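Local coordinates for ATP binding motif-containing protein PilF (Thermus thermophilus, PDB 5IT5) that binds ATP and probably hydrolyses it to power type IV pilus assembly, the chain being the hexamer-forming core ATPase region of PilB, at residues A19-I24 / V103-K108; A84-L89 / L107-D112; V31-R36 / S45-G50; R71-G76 / S92-V97. All coordinates share one frame; numbering follows the deposited sequence.

Interaction 1 of 4, residues A19-I24 / V103-K108. With ATP (adenosine-5'-triphosphate), chain H.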
# COMPACT_ATOMS: atom_id res chain seq x y z
N ALA A 19 -14.09 -6.45 -52.30
CA ALA A 19 -13.43 -7.17 -51.25
C ALA A 19 -13.07 -6.16 -50.18
O ALA A 19 -12.58 -5.07 -50.48
CB ALA A 19 -12.21 -7.91 -51.78
N SER A 20 -13.32 -6.53 -48.92
CA SER A 20 -12.99 -5.64 -47.81
C SER A 20 -11.52 -5.76 -47.44
O SER A 20 -10.90 -4.78 -47.03
CB SER A 20 -13.86 -5.95 -46.59
OG SER A 20 -13.87 -7.35 -46.36
N ASP A 21 -10.98 -6.97 -47.62
CA ASP A 21 -9.62 -7.27 -47.19
C ASP A 21 -8.79 -8.06 -48.20
O ASP A 21 -9.33 -8.88 -48.96
CB ASP A 21 -9.69 -8.03 -45.86
CG ASP A 21 -10.36 -7.21 -44.78
OD1 ASP A 21 -9.66 -6.33 -44.22
OD2 ASP A 21 -11.57 -7.43 -44.50
N ILE A 22 -7.49 -7.79 -48.21
CA ILE A 22 -6.49 -8.50 -49.00
C ILE A 22 -5.38 -9.05 -48.05
O ILE A 22 -4.77 -8.31 -47.29
CB ILE A 22 -5.82 -7.59 -50.05
CG1 ILE A 22 -6.88 -6.85 -50.88
CG2 ILE A 22 -4.86 -8.40 -50.92
CD1 ILE A 22 -6.31 -5.78 -51.81
N HIS A 23 -5.14 -10.33 -48.21
CA HIS A 23 -4.44 -11.26 -47.36
C HIS A 23 -3.25 -11.72 -48.21
O HIS A 23 -3.45 -12.48 -49.14
CB HIS A 23 -5.48 -12.35 -47.00
CG HIS A 23 -6.22 -12.03 -45.73
ND1 HIS A 23 -5.61 -11.38 -44.71
CD2 HIS A 23 -7.56 -11.82 -45.52
CE1 HIS A 23 -6.48 -11.06 -43.78
NE2 HIS A 23 -7.69 -11.27 -44.27
N ILE A 24 -2.06 -11.14 -48.01
CA ILE A 24 -0.87 -11.67 -48.66
C ILE A 24 -0.08 -12.52 -47.65
O ILE A 24 0.50 -11.96 -46.70
CB ILE A 24 0.02 -10.53 -49.25
CG1 ILE A 24 -0.74 -9.80 -50.35
CG2 ILE A 24 1.35 -11.08 -49.78
CD1 ILE A 24 -0.51 -8.31 -50.36
N VAL A 103 -1.67 -7.53 -44.68
CA VAL A 103 -3.12 -7.42 -44.85
C VAL A 103 -3.53 -6.00 -45.17
O VAL A 103 -3.24 -5.08 -44.41
CB VAL A 103 -3.86 -7.88 -43.60
CG1 VAL A 103 -5.37 -7.60 -43.72
CG2 VAL A 103 -3.56 -9.36 -43.34
N MET A 104 -4.22 -5.82 -46.29
CA MET A 104 -4.70 -4.51 -46.71
C MET A 104 -6.21 -4.44 -46.58
O MET A 104 -6.93 -5.18 -47.26
CB MET A 104 -4.30 -4.21 -48.15
CG MET A 104 -2.84 -4.39 -48.43
SD MET A 104 -2.41 -4.09 -50.13
CE MET A 104 -1.69 -2.46 -49.98
N ARG A 105 -6.68 -3.56 -45.70
CA ARG A 105 -8.11 -3.38 -45.56
C ARG A 105 -8.59 -2.22 -46.43
O ARG A 105 -8.05 -1.12 -46.36
CB ARG A 105 -8.48 -3.15 -44.10
CG ARG A 105 -9.97 -3.10 -43.85
CD ARG A 105 -10.36 -3.80 -42.55
NE ARG A 105 -11.74 -4.26 -42.60
CZ ARG A 105 -12.24 -5.23 -41.83
NH1 ARG A 105 -11.48 -5.86 -40.94
NH2 ARG A 105 -13.52 -5.57 -41.97
N LEU A 106 -9.59 -2.48 -47.27
CA LEU A 106 -10.20 -1.43 -48.07
C LEU A 106 -11.23 -0.73 -47.21
O LEU A 106 -12.10 -1.38 -46.61
CB LEU A 106 -10.85 -2.00 -49.33
CG LEU A 106 -9.97 -2.24 -50.55
CD1 LEU A 106 -8.83 -3.22 -50.26
CD2 LEU A 106 -10.81 -2.74 -51.70
N LEU A 107 -11.13 0.59 -47.14
CA LEU A 107 -12.03 1.37 -46.31
C LEU A 107 -13.14 1.99 -47.14
O LEU A 107 -12.91 2.40 -48.29
CB LEU A 107 -11.24 2.45 -45.56
CG LEU A 107 -10.05 1.92 -44.74
CD1 LEU A 107 -9.37 3.07 -44.03
CD2 LEU A 107 -10.45 0.82 -43.75
N LYS A 108 -14.34 2.05 -46.57
CA LYS A 108 -15.49 2.71 -47.20
C LYS A 108 -15.42 4.23 -47.08
O LYS A 108 -14.59 4.77 -46.34
CB LYS A 108 -16.80 2.23 -46.58
CG LYS A 108 -17.06 0.75 -46.74
CD LYS A 108 -17.38 0.37 -48.17
CE LYS A 108 -17.84 -1.07 -48.28
NZ LYS A 108 -18.21 -1.43 -49.67
PG ATP H . -18.22 -0.78 -36.96
O1G ATP H . -18.17 -0.85 -35.50
O2G ATP H . -18.75 0.52 -37.45
O3G ATP H . -17.04 -1.20 -37.71
PB ATP H . -19.36 -3.25 -37.94
O1B ATP H . -17.99 -3.69 -38.02
O2B ATP H . -20.22 -4.10 -37.22
O3B ATP H . -19.40 -1.82 -37.31
PA ATP H . -19.84 -2.32 -40.64
O1A ATP H . -18.57 -1.69 -40.85
O2A ATP H . -20.97 -1.49 -40.61
O3A ATP H . -19.93 -3.26 -39.40
O5' ATP H . -20.05 -3.33 -41.75
C5' ATP H . -19.00 -3.68 -42.62
C4' ATP H . -19.39 -3.94 -44.06
O4' ATP H . -20.60 -4.60 -44.16
C3' ATP H . -19.58 -2.73 -44.89
O3' ATP H . -18.36 -2.36 -45.48
C2' ATP H . -20.49 -3.18 -45.97
O2' ATP H . -19.76 -3.79 -47.01
C1' ATP H . -21.29 -4.26 -45.33
N9 ATP H . -22.59 -3.78 -44.88
C8 ATP H . -22.82 -3.09 -43.78
N7 ATP H . -24.09 -2.86 -43.63
C5 ATP H . -24.71 -3.40 -44.65
C6 ATP H . -26.07 -3.52 -45.11
N6 ATP H . -27.08 -2.98 -44.46
N1 ATP H . -26.29 -4.19 -46.21
C2 ATP H . -25.33 -4.73 -46.91
N3 ATP H . -24.06 -4.66 -46.56
C4 ATP H . -23.70 -4.02 -45.46

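Interaction 2 of 4, residues A84-L89 / L107-D112. With ATP (adenosine-5'-triphosphate), chain H.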
# COMPACT_ATOMS: atom_id res chain seq x y z
N ALA A 84 -9.45 5.33 -62.27
CA ALA A 84 -10.80 5.46 -61.75
C ALA A 84 -10.86 5.16 -60.25
O ALA A 84 -11.85 5.44 -59.58
CB ALA A 84 -11.76 4.54 -62.52
N ILE A 85 -9.78 4.59 -59.72
CA ILE A 85 -9.80 4.09 -58.36
C ILE A 85 -9.25 5.08 -57.36
O ILE A 85 -8.10 5.52 -57.46
CB ILE A 85 -9.00 2.81 -58.24
CG1 ILE A 85 -9.79 1.66 -58.84
CG2 ILE A 85 -8.66 2.51 -56.79
CD1 ILE A 85 -9.29 0.35 -58.35
N ASP A 86 -10.08 5.41 -56.37
CA ASP A 86 -9.60 6.16 -55.23
C ASP A 86 -10.05 5.43 -54.00
O ASP A 86 -11.25 5.32 -53.75
CB ASP A 86 -10.13 7.59 -55.23
CG ASP A 86 -9.28 8.52 -54.41
OD1 ASP A 86 -8.84 8.11 -53.31
OD2 ASP A 86 -9.03 9.66 -54.86
N VAL A 87 -9.10 4.90 -53.24
CA VAL A 87 -9.46 4.12 -52.07
C VAL A 87 -8.48 4.39 -50.95
O VAL A 87 -7.30 4.61 -51.19
CB VAL A 87 -9.51 2.60 -52.41
CG1 VAL A 87 -8.14 2.08 -52.78
CG2 VAL A 87 -10.09 1.81 -51.24
N ASP A 88 -9.00 4.43 -49.72
CA ASP A 88 -8.16 4.45 -48.53
C ASP A 88 -7.95 3.02 -48.03
O ASP A 88 -8.90 2.24 -47.92
CB ASP A 88 -8.81 5.31 -47.45
CG ASP A 88 -8.41 6.77 -47.52
OD1 ASP A 88 -7.68 7.15 -48.46
OD2 ASP A 88 -8.84 7.53 -46.63
N LEU A 89 -6.69 2.68 -47.74
CA LEU A 89 -6.34 1.36 -47.22
C LEU A 89 -5.63 1.49 -45.88
O LEU A 89 -4.84 2.41 -45.69
CB LEU A 89 -5.44 0.61 -48.20
CG LEU A 89 -5.82 0.64 -49.69
CD1 LEU A 89 -4.77 -0.02 -50.55
CD2 LEU A 89 -7.17 -0.02 -49.93
N LEU A 107 -11.13 0.59 -47.14
CA LEU A 107 -12.03 1.37 -46.31
C LEU A 107 -13.14 1.99 -47.14
O LEU A 107 -12.91 2.40 -48.29
CB LEU A 107 -11.24 2.45 -45.56
CG LEU A 107 -10.05 1.92 -44.74
CD1 LEU A 107 -9.37 3.07 -44.03
CD2 LEU A 107 -10.45 0.82 -43.75
N LYS A 108 -14.34 2.05 -46.57
CA LYS A 108 -15.49 2.71 -47.20
C LYS A 108 -15.42 4.23 -47.08
O LYS A 108 -14.59 4.77 -46.34
CB LYS A 108 -16.80 2.23 -46.58
CG LYS A 108 -17.06 0.75 -46.74
CD LYS A 108 -17.38 0.37 -48.17
CE LYS A 108 -17.84 -1.07 -48.28
NZ LYS A 108 -18.21 -1.43 -49.67
N LYS A 109 -16.32 4.90 -47.81
CA LYS A 109 -16.43 6.36 -47.82
C LYS A 109 -17.82 6.75 -47.33
O LYS A 109 -18.71 5.89 -47.23
CB LYS A 109 -16.23 6.92 -49.24
CG LYS A 109 -14.99 6.46 -49.99
CD LYS A 109 -15.10 6.79 -51.48
CE LYS A 109 -13.87 6.32 -52.26
NZ LYS A 109 -12.61 6.96 -51.76
N ALA A 110 -18.02 8.04 -47.08
CA ALA A 110 -19.34 8.53 -46.68
C ALA A 110 -20.36 8.26 -47.78
O ALA A 110 -21.55 8.04 -47.50
CB ALA A 110 -19.28 10.02 -46.36
N SER A 111 -19.90 8.25 -49.02
CA SER A 111 -20.78 7.98 -50.15
C SER A 111 -21.43 6.61 -50.05
O SER A 111 -22.53 6.40 -50.57
CB SER A 111 -19.99 8.07 -51.46
OG SER A 111 -18.93 9.00 -51.32
N ASP A 112 -20.74 5.69 -49.39
CA ASP A 112 -21.21 4.31 -49.31
C ASP A 112 -22.30 4.11 -48.26
O ASP A 112 -22.96 3.07 -48.24
CB ASP A 112 -20.03 3.37 -49.02
CG ASP A 112 -19.04 3.31 -50.17
OD1 ASP A 112 -19.49 3.23 -51.34
OD2 ASP A 112 -17.82 3.34 -49.90
PG ATP H . -18.22 -0.78 -36.96
O1G ATP H . -18.17 -0.85 -35.50
O2G ATP H . -18.75 0.52 -37.45
O3G ATP H . -17.04 -1.20 -37.71
PB ATP H . -19.36 -3.25 -37.94
O1B ATP H . -17.99 -3.69 -38.02
O2B ATP H . -20.22 -4.10 -37.22
O3B ATP H . -19.40 -1.82 -37.31
PA ATP H . -19.84 -2.32 -40.64
O1A ATP H . -18.57 -1.69 -40.85
O2A ATP H . -20.97 -1.49 -40.61
O3A ATP H . -19.93 -3.26 -39.40
O5' ATP H . -20.05 -3.33 -41.75
C5' ATP H . -19.00 -3.68 -42.62
C4' ATP H . -19.39 -3.94 -44.06
O4' ATP H . -20.60 -4.60 -44.16
C3' ATP H . -19.58 -2.73 -44.89
O3' ATP H . -18.36 -2.36 -45.48
C2' ATP H . -20.49 -3.18 -45.97
O2' ATP H . -19.76 -3.79 -47.01
C1' ATP H . -21.29 -4.26 -45.33
N9 ATP H . -22.59 -3.78 -44.88
C8 ATP H . -22.82 -3.09 -43.78
N7 ATP H . -24.09 -2.86 -43.63
C5 ATP H . -24.71 -3.40 -44.65
C6 ATP H . -26.07 -3.52 -45.11
N6 ATP H . -27.08 -2.98 -44.46
N1 ATP H . -26.29 -4.19 -46.21
C2 ATP H . -25.33 -4.73 -46.91
N3 ATP H . -24.06 -4.66 -46.56
C4 ATP H . -23.70 -4.02 -45.46

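Interaction 3 of 4, residues V31-R36 / S45-G50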
# COMPACT_ATOMS: atom_id res chain seq x y z
N VAL A 31 3.54 -18.23 -51.73
CA VAL A 31 2.86 -17.10 -51.12
C VAL A 31 1.40 -17.20 -51.51
O VAL A 31 1.07 -17.21 -52.69
CB VAL A 31 3.44 -15.76 -51.59
CG1 VAL A 31 2.64 -14.64 -51.02
CG2 VAL A 31 4.89 -15.65 -51.16
N GLN A 32 0.54 -17.29 -50.51
CA GLN A 32 -0.89 -17.43 -50.75
C GLN A 32 -1.55 -16.05 -50.74
O GLN A 32 -1.18 -15.19 -49.94
CB GLN A 32 -1.48 -18.35 -49.69
CG GLN A 32 -2.97 -18.43 -49.58
CD GLN A 32 -3.38 -19.56 -48.65
OE1 GLN A 32 -3.04 -20.73 -48.89
NE2 GLN A 32 -4.07 -19.22 -47.56
N VAL A 33 -2.50 -15.83 -51.64
CA VAL A 33 -3.19 -14.55 -51.63
C VAL A 33 -4.70 -14.73 -51.68
O VAL A 33 -5.23 -15.30 -52.63
CB VAL A 33 -2.75 -13.65 -52.81
CG1 VAL A 33 -3.51 -12.33 -52.77
CG2 VAL A 33 -1.24 -13.39 -52.75
N ARG A 34 -5.39 -14.24 -50.65
CA ARG A 34 -6.84 -14.39 -50.54
C ARG A 34 -7.52 -13.05 -50.45
O ARG A 34 -6.92 -12.06 -49.99
CB ARG A 34 -7.22 -15.21 -49.32
CG ARG A 34 -6.79 -16.66 -49.37
CD ARG A 34 -7.27 -17.43 -48.15
NE ARG A 34 -6.57 -17.08 -46.92
CZ ARG A 34 -6.85 -17.63 -45.75
NH1 ARG A 34 -7.79 -18.55 -45.67
NH2 ARG A 34 -6.18 -17.28 -44.66
N LEU A 35 -8.77 -13.03 -50.89
CA LEU A 35 -9.64 -11.86 -50.81
C LEU A 35 -10.78 -12.17 -49.89
O LEU A 35 -11.35 -13.27 -49.96
CB LEU A 35 -10.20 -11.47 -52.19
CG LEU A 35 -9.25 -10.94 -53.25
CD1 LEU A 35 -10.04 -10.75 -54.54
CD2 LEU A 35 -8.58 -9.63 -52.77
N ARG A 36 -11.15 -11.22 -49.04
CA ARG A 36 -12.37 -11.38 -48.27
C ARG A 36 -13.51 -10.70 -49.04
O ARG A 36 -13.41 -9.55 -49.43
CB ARG A 36 -12.24 -10.80 -46.86
CG ARG A 36 -13.26 -11.39 -45.89
CD ARG A 36 -13.13 -10.85 -44.50
NE ARG A 36 -12.19 -11.60 -43.66
CZ ARG A 36 -12.41 -12.81 -43.16
NH1 ARG A 36 -13.52 -13.47 -43.44
NH2 ARG A 36 -11.51 -13.38 -42.40
N SER A 45 -4.60 -15.60 -55.69
CA SER A 45 -3.42 -15.90 -56.47
C SER A 45 -2.47 -16.76 -55.66
O SER A 45 -2.57 -16.81 -54.43
CB SER A 45 -2.75 -14.60 -56.88
OG SER A 45 -1.54 -14.81 -57.58
N THR A 46 -1.55 -17.43 -56.33
CA THR A 46 -0.41 -18.03 -55.65
C THR A 46 0.88 -17.46 -56.25
O THR A 46 0.98 -17.29 -57.47
CB THR A 46 -0.42 -19.55 -55.74
OG1 THR A 46 -1.67 -20.04 -55.24
CG2 THR A 46 0.71 -20.14 -54.91
N LEU A 47 1.85 -17.15 -55.41
CA LEU A 47 3.09 -16.54 -55.86
C LEU A 47 4.25 -17.42 -55.46
O LEU A 47 4.14 -18.18 -54.51
CB LEU A 47 3.28 -15.14 -55.27
CG LEU A 47 2.55 -13.95 -55.89
CD1 LEU A 47 1.07 -14.16 -55.90
CD2 LEU A 47 2.89 -12.69 -55.10
N PRO A 48 5.37 -17.32 -56.20
CA PRO A 48 6.61 -18.00 -55.80
C PRO A 48 7.16 -17.42 -54.49
O PRO A 48 7.20 -16.19 -54.33
CB PRO A 48 7.56 -17.71 -56.97
CG PRO A 48 6.67 -17.30 -58.13
CD PRO A 48 5.50 -16.63 -57.50
N LYS A 49 7.57 -18.30 -53.58
CA LYS A 49 8.08 -17.88 -52.27
C LYS A 49 9.07 -16.73 -52.37
O LYS A 49 9.07 -15.83 -51.51
CB LYS A 49 8.71 -19.08 -51.56
CG LYS A 49 9.99 -18.77 -50.79
CD LYS A 49 10.39 -19.93 -49.87
CE LYS A 49 9.44 -20.08 -48.66
NZ LYS A 49 9.51 -18.95 -47.68
N GLY A 50 9.89 -16.71 -53.41
CA GLY A 50 10.87 -15.66 -53.59
C GLY A 50 10.29 -14.29 -53.92
O GLY A 50 10.98 -13.27 -53.84

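Interaction 4 of 4, residues R71-G76 / S92-V97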
# COMPACT_ATOMS: atom_id res chain seq x y z
N ARG A 71 10.98 -8.09 -37.64
CA ARG A 71 10.74 -8.92 -36.47
C ARG A 71 9.56 -8.39 -35.66
O ARG A 71 9.11 -9.03 -34.71
CB ARG A 71 11.97 -8.98 -35.57
CG ARG A 71 13.25 -9.33 -36.28
CD ARG A 71 14.43 -8.93 -35.41
NE ARG A 71 14.29 -7.55 -34.95
CZ ARG A 71 14.70 -7.10 -33.77
NH1 ARG A 71 15.29 -7.92 -32.89
NH2 ARG A 71 14.51 -5.81 -33.46
N LEU A 72 9.06 -7.23 -36.06
CA LEU A 72 7.99 -6.60 -35.31
C LEU A 72 6.79 -6.28 -36.19
O LEU A 72 6.95 -6.06 -37.39
CB LEU A 72 8.50 -5.32 -34.64
CG LEU A 72 9.39 -5.50 -33.41
CD1 LEU A 72 9.79 -4.15 -32.88
CD2 LEU A 72 8.69 -6.30 -32.33
N PRO A 73 5.59 -6.28 -35.59
CA PRO A 73 4.37 -5.90 -36.30
C PRO A 73 4.42 -4.43 -36.68
O PRO A 73 4.97 -3.61 -35.94
CB PRO A 73 3.26 -6.16 -35.29
CG PRO A 73 3.85 -7.05 -34.25
CD PRO A 73 5.30 -6.69 -34.20
N GLN A 74 3.84 -4.10 -37.83
CA GLN A 74 3.71 -2.71 -38.24
C GLN A 74 2.34 -2.44 -38.85
O GLN A 74 1.68 -3.35 -39.38
CB GLN A 74 4.80 -2.37 -39.25
CG GLN A 74 6.08 -1.94 -38.63
CD GLN A 74 7.20 -1.92 -39.62
OE1 GLN A 74 8.33 -2.23 -39.30
NE2 GLN A 74 6.88 -1.57 -40.85
N ASP A 75 1.90 -1.19 -38.77
CA ASP A 75 0.67 -0.78 -39.44
C ASP A 75 0.81 0.64 -39.97
O ASP A 75 1.54 1.46 -39.41
CB ASP A 75 -0.53 -0.88 -38.51
CG ASP A 75 -0.33 -0.13 -37.21
OD1 ASP A 75 0.72 -0.34 -36.57
OD2 ASP A 75 -1.20 0.68 -36.83
N GLY A 76 0.10 0.93 -41.04
CA GLY A 76 0.17 2.24 -41.65
C GLY A 76 -1.06 2.49 -42.50
O GLY A 76 -2.02 1.73 -42.47
N SER A 92 -1.28 -3.74 -42.66
CA SER A 92 -0.74 -4.45 -41.50
C SER A 92 0.29 -5.45 -41.91
O SER A 92 0.02 -6.29 -42.75
CB SER A 92 -1.83 -5.16 -40.72
OG SER A 92 -2.84 -4.24 -40.37
N THR A 93 1.48 -5.37 -41.33
CA THR A 93 2.51 -6.36 -41.61
C THR A 93 2.82 -7.11 -40.33
O THR A 93 3.09 -6.51 -39.29
CB THR A 93 3.78 -5.72 -42.19
OG1 THR A 93 4.07 -4.51 -41.48
CG2 THR A 93 3.59 -5.37 -43.67
N LEU A 94 2.77 -8.42 -40.41
CA LEU A 94 2.92 -9.26 -39.25
C LEU A 94 3.98 -10.30 -39.55
O LEU A 94 3.98 -10.88 -40.64
CB LEU A 94 1.58 -9.90 -38.90
CG LEU A 94 1.64 -10.97 -37.81
CD1 LEU A 94 1.79 -10.31 -36.46
CD2 LEU A 94 0.40 -11.88 -37.86
N PRO A 95 4.91 -10.52 -38.60
CA PRO A 95 5.92 -11.58 -38.75
C PRO A 95 5.31 -12.97 -38.61
O PRO A 95 4.56 -13.22 -37.66
CB PRO A 95 6.91 -11.31 -37.60
CG PRO A 95 6.66 -9.92 -37.17
CD PRO A 95 5.20 -9.66 -37.44
N THR A 96 5.63 -13.87 -39.53
CA THR A 96 5.24 -15.27 -39.38
C THR A 96 6.45 -16.19 -39.60
O THR A 96 7.55 -15.75 -39.92
CB THR A 96 4.10 -15.68 -40.37
OG1 THR A 96 4.54 -15.57 -41.74
CG2 THR A 96 2.88 -14.80 -40.17
N VAL A 97 6.23 -17.49 -39.40
CA VAL A 97 7.27 -18.47 -39.62
C VAL A 97 7.90 -18.36 -41.01
O VAL A 97 9.11 -18.51 -41.15
CB VAL A 97 6.72 -19.88 -39.44
CG1 VAL A 97 7.82 -20.92 -39.61
CG2 VAL A 97 6.09 -20.00 -38.07

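Interaction 1 of 4, residues A19-I24 / V103-K108
I22 and M104 face each other as an antiparallel hydrogen-bonded pair: I22 N donates to M104 O at 2.8 Å, and M104 N donates back to I22 O at 2.7 Å. Further along, L106 N reaches S20 O at 2.7 Å. On the face carrying D21, H23, V103 and R105, the D21 carboxylate stands over one face of the R105 guanidinium, their planes 87° apart. D21 OD1 lies 3.4 Å from R105 NE, a salt bridge of charges alone, since no N-H points at the oxygen. CG of R105 is anti to the backbone N (chi1 -174°) and the chain bends at chi2, which lays it against the aspartate. Exchanging R105 for leucine would probably leave D21 without this countercharge, close to acidic D206 of the second subunit. H23, hydrogen-bonded to that D206, sets its ring edge against V103 CG2. Apolar residues suit the other face: I22 CD1 meets L106 CD1 at 3.9 Å, and both side chains pack against A14 of helix 2-17. Strands 19-26 and 99-107 are thus the central, antiparallel pair of a six-stranded sheet with helices on one face, consistent with the PAS-like domain preceding the ATPase domain in PilT- and GspE-type motors.

Interaction 2 of 4, residues A84-L89 / L107-D112
L107 lies against the backbone of D88, its CB and CG beside the carbonyl oxygen. The backbone comes first: L107 N donates to D88 O at 2.9 Å, approaching nearly along the C=O axis. With CG turned beside its own backbone N (chi1 -54°), the side chain stays close to the oxygen that this N-H grips. CB is 3.3 Å from D88 O, CG is 3.4 Å from the same oxygen, and CD1 passes on to D88 CB at 4.1 Å. Leucine suits the place because its branch gives apolar cover to the methylene of D88, while the D88 carboxylate finds its salt bridge with R77 of strand 74-82.

The second grip comes from K109, whose long chain spans to the strand before bending at its end (chi4 -60°). Its NZ donates to D86 O at 2.9 Å, coming from above the carbonyl plane. The D86 carboxylate is near, but beyond a salt bridge with this lysine, and it pairs with R79. Behind K109 the turn is closed by its own chain: K109 N donates to D112 OD2 at 3.0 Å, and D112 N to K109 O. Between the two grips, K108 faces the nucleotide, its CE 3.1 Å from O3' of ATP.

Across the contact the strand thus offers backbone carbonyls, not carboxylates, to the linker. The acids of the strand are engaged by arginines, and their charge probably steadies the lysine only at longer range, while the two grips probably help to set the position of K108 beside the ribose.

Interaction 3 of 4, residues V31-R36 / S45-G50
V31 and L47 are joined by two main-chain hydrogen bonds, V31 N to L47 O and L47 N to V31 O, each 2.8 Å. V33 and S45 repeat the pattern less evenly: V33 N reaches S45 O at 3.0 Å with a bent N-H...O angle of 137°, and S45 N returns to V33 O at 3.1 Å. Between these pairs, T46 CA adds a CA-H...O contact to V31 O.

Apolar contacts gather on the face of V31, V33, S45 and L47. CB of V31 lies 3.7 Å from CB of L47. Because L47 has CG beside its backbone N (chi1 -81°), CD1 can swing diagonally to V33 CG2, 4.0 Å away. The branched V33 and L47 suit the side covered by F6 of helix 2-17, with V55 of helix 52-63 also on L47.

Polar groups hold the opposite face. The Q32 amide lies over a face of the R34 guanidinium, offset toward its rim, and both side chains bind E25. R34 also bonds carbonyl oxygens of the second subunit, and R36 makes salt bridges there with D206 and D208.

Strands 30-37 and 40-48 thus form a two-faced antiparallel beta hairpin at the border of the six-stranded sheet.

Interaction 4 of 4, residues R71-G76 / S92-V97
Q74 and T93 make the close part of the contact: Q74 N donates to T93 O at 2.9 Å, and T93 N donates to Q74 O at 2.8 Å. The hydroxyl of T93, in the crowded position between its backbone N and carbonyl carbon (chi1 42°), turns back to add a weak third bond, OG1 to Q74 O at 3.4 Å, and touches Q74 CB. P73 CA contributes a CA-H...O contact to T93 O.

Beyond this pair P95 has no N-H to give, and van der Waals contact of its ring with the R71-P73 backbone replaces hydrogen bonding. Its CG rests 3.6 Å from R71 O, while its CD lies 4.3 Å from P73 CG. Cutting P95 back to alanine would probably open a gap against the R71 and L72 backbone and let that loop shift.

At the other end the side chains are looser. D75 CB and S92 OG stand 4.5 Å apart; both residues look instead to R204 of the second subunit, D75 through a salt bridge and S92 by its hydroxyl, hydrogen-bonded to the R204 carbonyl oxygen. The exposed R71 has its CB pointing away from segment 92-97.

Strands 74-82 and 85-96 make an antiparallel beta hairpin at one edge of the sheet within this chain, set against a neighbouring protomer of the hexamer.

Overall arrangement
All four contacts reach one antiparallel six-stranded sheet. Interaction 1 is its middle, and interactions 3 and 4 are hairpins toward its two edges, their centres 14 Å and 15 Å from that of interaction 1. Along the chain both are nested inside the loop that interaction 1 closes. Hydrogen bonds probably link them: D21 O to R36 N at 3.0 Å toward interaction 3, and S92 O to V103 N at 2.9 Å toward interaction 4. Interaction 2, its centre about 12 Å from that of interaction 1, shares L107 and K108 with it and lies at the ATP end, where K108 joins a pocket completed by P-loop amides such as G149 and K150. Interactions 1, 3 and 4 also meet the second subunit.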